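Local coordinates for protein thermostable monoacylglycerol lipase (Bacillus, PDB 4LHE) that probably hydrolyses monoacylglycerols to glycerol and free fatty acids, as a serine hydrolase of the alpha/beta hydrolase fold, at residues T68-H71 against D72-S76; L104-A107 against E108-D112. All coordinates share one frame; numbering follows the deposited sequence.

Contact 1. Residues T68-H71 against D72-S76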
ATOM      1  N   THR A  68       2.885  -2.698 -17.435  1.00 42.67           N
ATOM      2  CA  THR A  68       3.822  -2.357 -16.366  1.00 40.14           C
ATOM      3  C   THR A  68       4.363  -3.594 -15.673  1.00 40.75           C
ATOM      4  O   THR A  68       3.717  -4.649 -15.667  1.00 41.14           O
ATOM      5  CB  THR A  68       3.184  -1.471 -15.282  1.00 37.77           C
ATOM      6  OG1 THR A  68       2.161  -2.213 -14.589  1.00 37.16           O
ATOM      7  CG2 THR A  68       2.597  -0.225 -15.895  1.00 37.83           C
ATOM      8  N   THR A  69       5.552  -3.455 -15.087  1.00 39.85           N
ATOM      9  CA  THR A  69       6.136  -4.503 -14.263  1.00 39.39           C
ATOM     10  C   THR A  69       6.142  -3.998 -12.827  1.00 36.96           C
ATOM     11  O   THR A  69       5.935  -2.808 -12.600  1.00 35.78           O
ATOM     12  CB  THR A  69       7.590  -4.776 -14.672  1.00 41.86           C
ATOM     13  OG1 THR A  69       8.414  -3.682 -14.241  1.00 41.21           O
ATOM     14  CG2 THR A  69       7.699  -4.934 -16.190  1.00 44.25           C
ATOM     15  N   PHE A  70       6.402  -4.880 -11.864  1.00 38.70           N
ATOM     16  CA  PHE A  70       6.567  -4.429 -10.476  1.00 37.53           C
ATOM     17  C   PHE A  70       7.739  -3.458 -10.343  1.00 37.67           C
ATOM     18  O   PHE A  70       7.754  -2.605  -9.445  1.00 36.15           O
ATOM     19  CB  PHE A  70       6.668  -5.606  -9.484  1.00 38.88           C
ATOM     20  CG  PHE A  70       8.034  -6.243  -9.395  1.00 39.55           C
ATOM     21  CD1 PHE A  70       8.971  -5.794  -8.474  1.00 39.39           C
ATOM     22  CD2 PHE A  70       8.356  -7.318 -10.200  1.00 41.09           C
ATOM     23  CE1 PHE A  70      10.215  -6.396  -8.372  1.00 40.42           C
ATOM     24  CE2 PHE A  70       9.600  -7.923 -10.113  1.00 43.89           C
ATOM     25  CZ  PHE A  70      10.529  -7.468  -9.195  1.00 42.93           C
ATOM     26  N   HIS A  71       8.706  -3.562 -11.250  1.00 37.76           N
ATOM     27  CA  HIS A  71       9.794  -2.585 -11.279  1.00 37.57           C
ATOM     28  C   HIS A  71       9.280  -1.164 -11.537  1.00 35.86           C
ATOM     29  O   HIS A  71       9.835  -0.187 -11.002  1.00 35.49           O
ATOM     30  CB  HIS A  71      10.868  -2.984 -12.302  1.00 38.74           C
ATOM     31  CG  HIS A  71      11.555  -4.277 -11.979  1.00 41.56           C
ATOM     32  ND1 HIS A  71      12.195  -4.502 -10.777  1.00 41.73           N
ATOM     33  CD2 HIS A  71      11.707  -5.413 -12.703  1.00 44.67           C
ATOM     34  CE1 HIS A  71      12.701  -5.724 -10.769  1.00 43.61           C
ATOM     35  NE2 HIS A  71      12.414  -6.300 -11.924  1.00 45.46           N
ATOM     36  N   ASP A  72       8.224  -1.041 -12.340  1.00 34.85           N
ATOM     37  CA  ASP A  72       7.604   0.264 -12.573  1.00 34.08           C
ATOM     38  C   ASP A  72       6.953   0.824 -11.291  1.00 32.54           C
ATOM     39  O   ASP A  72       7.043   2.020 -11.007  1.00 31.30           O
ATOM     40  CB  ASP A  72       6.555   0.181 -13.699  1.00 34.01           C
ATOM     41  CG  ASP A  72       7.171  -0.090 -15.076  1.00 36.50           C
ATOM     42  OD1 ASP A  72       8.264   0.435 -15.366  1.00 35.88           O
ATOM     43  OD2 ASP A  72       6.547  -0.822 -15.874  1.00 37.11           O
ATOM     44  N   TRP A  73       6.289  -0.051 -10.541  1.00 33.10           N
ATOM     45  CA  TRP A  73       5.580   0.334  -9.321  1.00 31.85           C
ATOM     46  C   TRP A  73       6.575   0.739  -8.254  1.00 32.18           C
ATOM     47  O   TRP A  73       6.389   1.756  -7.570  1.00 31.00           O
ATOM     48  CB  TRP A  73       4.695  -0.820  -8.820  1.00 32.43           C
ATOM     49  CG  TRP A  73       3.788  -1.368  -9.898  1.00 33.63           C
ATOM     50  CD1 TRP A  73       3.280  -0.687 -10.972  1.00 33.12           C
ATOM     51  CD2 TRP A  73       3.297  -2.713 -10.006  1.00 34.40           C
ATOM     52  NE1 TRP A  73       2.508  -1.533 -11.742  1.00 34.93           N
ATOM     53  CE2 TRP A  73       2.506  -2.779 -11.169  1.00 35.66           C
ATOM     54  CE3 TRP A  73       3.453  -3.865  -9.230  1.00 35.52           C
ATOM     55  CZ2 TRP A  73       1.865  -3.953 -11.569  1.00 37.09           C
ATOM     56  CZ3 TRP A  73       2.825  -5.036  -9.642  1.00 37.17           C
ATOM     57  CH2 TRP A  73       2.047  -5.066 -10.796  1.00 37.32           C
ATOM     58  N   VAL A  74       7.646  -0.043  -8.126  1.00 33.01           N
ATOM     59  CA  VAL A  74       8.757   0.328  -7.246  1.00 33.51           C
ATOM     60  C   VAL A  74       9.328   1.684  -7.625  1.00 32.44           C
ATOM     61  O   VAL A  74       9.618   2.520  -6.753  1.00 31.61           O
ATOM     62  CB  VAL A  74       9.871  -0.748  -7.235  1.00 34.99           C
ATOM     63  CG1 VAL A  74      11.157  -0.195  -6.601  1.00 34.67           C
ATOM     64  CG2 VAL A  74       9.383  -1.959  -6.480  1.00 35.28           C
ATOM     65  N   ALA A  75       9.482   1.915  -8.928  1.00 32.94           N
ATOM     66  CA  ALA A  75      10.001   3.190  -9.388  1.00 32.29           C
ATOM     67  C   ALA A  75       9.077   4.341  -8.976  1.00 30.82           C
ATOM     68  O   ALA A  75       9.559   5.382  -8.544  1.00 30.73           O
ATOM     69  CB  ALA A  75      10.236   3.178 -10.886  1.00 32.39           C
ATOM     70  N   SER A  76       7.759   4.154  -9.096  1.00 29.96           N
ATOM     71  CA  SER A  76       6.800   5.190  -8.687  1.00 29.00           C
ATOM     72  C   SER A  76       6.965   5.525  -7.225  1.00 28.08           C
ATOM     73  O   SER A  76       6.922   6.687  -6.847  1.00 28.15           O
ATOM     74  CB  SER A  76       5.356   4.721  -8.891  1.00 28.57           C
ATOM     75  OG  SER A  76       5.059   4.536 -10.252  1.00 28.52           O
TER
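The indole of Trp73 lies flat against the backbone that leads into the helix. One of its faces carries Thr69 O and Phe70 CA, the latter 3.3 Å above the ring plane. Phe70 CB also rests near the six-membered ring, 3.7 Å from Trp73 CE3. Val74 CG2 meets the Phe70 ring at its edge, near the ring plane. Within the first turn, one face of the Phe70 ring carries CG of its neighbour His71. The ring turns that way because Phe70 CG sits between the backbone N and the carbonyl carbon (chi1 81°).

Thr69 is the N-cap of helix 70-87, and it forms a capping box with Asp72. Thr69 OG1 accepts from Asp72 N at 3.3 Å. In return, Thr69 N donates to Asp72 OD2 at 2.9 Å, a fairly straight bond (161°) that meets the oxygen from above the carboxylate plane. Asp72 N also reaches Thr69 O. Regular helical bonding follows, with Val74 N donating to Phe70 O (2.9 Å).

Trp73 NE1 gives Thr68 OG1 a weak, bent bond (2.9 Å, 128°). That hydroxyl is also hydrogen-bonded to Met65 O. Gln169 of helix 164-179 accepts from Phe70 N through OE1, and the ring of His58 packs edge-to-face with Trp73.

The box thus occupies both Asp72 N and Thr69 N at the start of the helix. The carboxylate of Asp72 lies at the N-terminal end, where its negative charge would probably be favoured by the helix dipole.

Contact 2. Residues L104-A107 against E108-D112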
ATOM      1  N   LEU A 104       7.071  -2.143   2.876  1.00 31.24           N
ATOM      2  CA  LEU A 104       8.059  -3.076   3.397  1.00 32.89           C
ATOM      3  C   LEU A 104       9.284  -3.074   2.513  1.00 33.74           C
ATOM      4  O   LEU A 104      10.407  -3.005   3.005  1.00 34.37           O
ATOM      5  CB  LEU A 104       7.471  -4.479   3.454  1.00 33.05           C
ATOM      6  CG  LEU A 104       6.309  -4.620   4.434  1.00 32.59           C
ATOM      7  CD1 LEU A 104       5.500  -5.851   4.080  1.00 33.06           C
ATOM      8  CD2 LEU A 104       6.813  -4.700   5.887  1.00 32.14           C
ATOM      9  N   TYR A 105       9.052  -3.125   1.202  1.00 34.18           N
ATOM     10  CA  TYR A 105      10.126  -3.158   0.209  1.00 34.59           C
ATOM     11  C   TYR A 105      11.059  -1.977   0.385  1.00 35.37           C
ATOM     12  O   TYR A 105      12.280  -2.142   0.435  1.00 36.77           O
ATOM     13  CB  TYR A 105       9.518  -3.120  -1.198  1.00 35.24           C
ATOM     14  CG  TYR A 105      10.505  -3.276  -2.336  1.00 36.00           C
ATOM     15  CD1 TYR A 105      10.736  -4.522  -2.897  1.00 38.48           C
ATOM     16  CD2 TYR A 105      11.186  -2.182  -2.866  1.00 36.55           C
ATOM     17  CE1 TYR A 105      11.625  -4.685  -3.948  1.00 39.88           C
ATOM     18  CE2 TYR A 105      12.082  -2.336  -3.916  1.00 37.86           C
ATOM     19  CZ  TYR A 105      12.288  -3.593  -4.454  1.00 39.63           C
ATOM     20  OH  TYR A 105      13.167  -3.779  -5.500  1.00 41.96           O
ATOM     21  N   LEU A 106      10.474  -0.785   0.488  1.00 33.71           N
ATOM     22  CA  LEU A 106      11.238   0.450   0.582  1.00 34.26           C
ATOM     23  C   LEU A 106      12.037   0.518   1.877  1.00 34.84           C
ATOM     24  O   LEU A 106      13.157   1.039   1.899  1.00 35.63           O
ATOM     25  CB  LEU A 106      10.294   1.643   0.484  1.00 33.14           C
ATOM     26  CG  LEU A 106      10.709   2.773  -0.443  1.00 33.55           C
ATOM     27  CD1 LEU A 106      10.512   2.354  -1.879  1.00 33.98           C
ATOM     28  CD2 LEU A 106       9.893   4.016  -0.129  1.00 33.27           C
ATOM     29  N   ALA A 107      11.462  -0.006   2.956  1.00 33.32           N
ATOM     30  CA  ALA A 107      12.155  -0.032   4.237  1.00 34.41           C
ATOM     31  C   ALA A 107      13.394  -0.938   4.129  1.00 36.75           C
ATOM     32  O   ALA A 107      14.452  -0.636   4.696  1.00 36.99           O
ATOM     33  CB  ALA A 107      11.208  -0.504   5.353  1.00 33.52           C
ATOM     34  N   GLU A 108      13.257  -2.040   3.386  1.00 36.53           N
ATOM     35  CA  GLU A 108      14.378  -2.949   3.120  1.00 37.74           C
ATOM     36  C   GLU A 108      15.532  -2.290   2.361  1.00 39.00           C
ATOM     37  O   GLU A 108      16.691  -2.694   2.503  1.00 40.24           O
ATOM     38  CB  GLU A 108      13.887  -4.183   2.347  1.00 37.26           C
ATOM     39  CG  GLU A 108      12.970  -5.066   3.161  1.00 37.49           C
ATOM     40  CD  GLU A 108      12.180  -6.034   2.328  1.00 37.08           C
ATOM     41  OE1 GLU A 108      12.350  -6.043   1.099  1.00 37.96           O
ATOM     42  OE2 GLU A 108      11.397  -6.806   2.904  1.00 36.74           O
ATOM     43  N   HIS A 109      15.220  -1.283   1.553  1.00 38.78           N
ATOM     44  CA  HIS A 109      16.231  -0.646   0.718  1.00 38.96           C
ATOM     45  C   HIS A 109      16.752   0.672   1.284  1.00 38.86           C
ATOM     46  O   HIS A 109      17.820   1.146   0.877  1.00 39.88           O
ATOM     47  CB  HIS A 109      15.696  -0.442  -0.705  1.00 38.76           C
ATOM     48  CG  HIS A 109      15.607  -1.702  -1.506  1.00 39.49           C
ATOM     49  ND1 HIS A 109      14.876  -2.796  -1.099  1.00 39.78           N
ATOM     50  CD2 HIS A 109      16.154  -2.040  -2.701  1.00 40.57           C
ATOM     51  CE1 HIS A 109      14.978  -3.756  -2.001  1.00 40.43           C
ATOM     52  NE2 HIS A 109      15.750  -3.321  -2.983  1.00 41.90           N
ATOM     53  N   HIS A 110      16.004   1.264   2.214  1.00 38.02           N
ATOM     54  CA  HIS A 110      16.397   2.528   2.840  1.00 38.34           C
ATOM     55  C   HIS A 110      16.170   2.518   4.371  1.00 39.22           C
ATOM     56  O   HIS A 110      15.131   2.993   4.845  1.00 37.62           O
ATOM     57  CB  HIS A 110      15.581   3.714   2.271  1.00 37.68           C
ATOM     58  CG  HIS A 110      15.622   3.863   0.776  1.00 37.52           C
ATOM     59  ND1 HIS A 110      16.630   4.541   0.119  1.00 38.13           N
ATOM     60  CD2 HIS A 110      14.737   3.490  -0.184  1.00 36.57           C
ATOM     61  CE1 HIS A 110      16.387   4.538  -1.182  1.00 37.85           C
ATOM     62  NE2 HIS A 110      15.245   3.905  -1.391  1.00 36.92           N
ATOM     63  N   PRO A 111      17.115   1.975   5.159  1.00 41.13           N
ATOM     64  CA  PRO A 111      16.888   2.135   6.608  1.00 40.32           C
ATOM     65  C   PRO A 111      17.073   3.553   7.205  1.00 39.84           C
ATOM     66  O   PRO A 111      17.059   3.706   8.428  1.00 40.55           O
ATOM     67  CB  PRO A 111      17.850   1.115   7.241  1.00 41.92           C
ATOM     68  CG  PRO A 111      18.745   0.640   6.123  1.00 42.46           C
ATOM     69  CD  PRO A 111      17.968   0.811   4.859  1.00 41.52           C
ATOM     70  N   ASP A 112      17.211   4.582   6.377  1.00 40.37           N
ATOM     71  CA  ASP A 112      17.086   5.941   6.900  1.00 39.98           C
ATOM     72  C   ASP A 112      15.612   6.236   7.234  1.00 38.78           C
ATOM     73  O   ASP A 112      15.289   7.210   7.919  1.00 38.59           O
ATOM     74  CB  ASP A 112      17.641   6.975   5.918  1.00 40.53           C
ATOM     75  CG  ASP A 112      16.843   7.044   4.628  1.00 40.23           C
ATOM     76  OD1 ASP A 112      17.268   6.404   3.638  1.00 40.83           O
ATOM     77  OD2 ASP A 112      15.794   7.734   4.599  1.00 39.50           O
TER
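Tyr105 and His109 stack one turn apart at the end of helix 98-109, the crossover helix of the beta-alpha-beta unit between strands 90-96 and 115-119. Their rings form an offset stack. The centroids are 4.3 Å apart and the planes differ by 16°. His109 CE1 lies over the tyrosine face toward its rim, 3.6 Å from Tyr105 CZ. Tyr105 CG is anti to the backbone N (chi1 -175°), so that the ring reaches outward and leans toward the C-terminal end, its outer half coming to His109. With an alanine here, the His109 imidazole would probably lose its stacking partner and turn more freely.

Among the hydrogen bonds, Glu108 N donates to Leu104 O at 3.0 Å, a regular helical bond. The next turn is less regular. His109 N reaches Tyr105 O only weakly and also donates to Leu106 O. The imidazole gives Tyr105 O a second donor, His109 ND1, at 3.1 Å. The ring is therefore held both by its face and by ND1. Leu106 O takes two donors, His109 N and His110 N, as the helix ends.

The remaining side-chain contact is van der Waals: Leu106 CG lies 4.1 Å from His110 CD2. Beyond the segment, Leu104 and Ala107 pack on Ile116 of strand 115-119. His110 stacks on Tyr81 of helix 70-87, and its NE2 is hydrogen-bonded to Glu78 OE1. The same imidazole turns its edge to the helix end, with CD2 3.6 Å from Leu106 O.

From the N terminus, the chain first forms contact 1, where residues 68-76 turn into the start of helix 70-87. This helix leads into strand 90-96. The strand runs into the probable nucleophile elbow around Ser97, and helix 98-109 follows. Contact 2 lies at the end of that helix, before strand 115-119. Each contact is a local turn and closes no long loop. The two lie in series, neither nested nor crossed, with centres about 16 Å apart. They meet where the two helices pack together: Val74 CG1 lies 3.6 Å from Tyr105 CE2. Helix 164-179 touches both, through Phe70 at contact 1 and Tyr105 at contact 2.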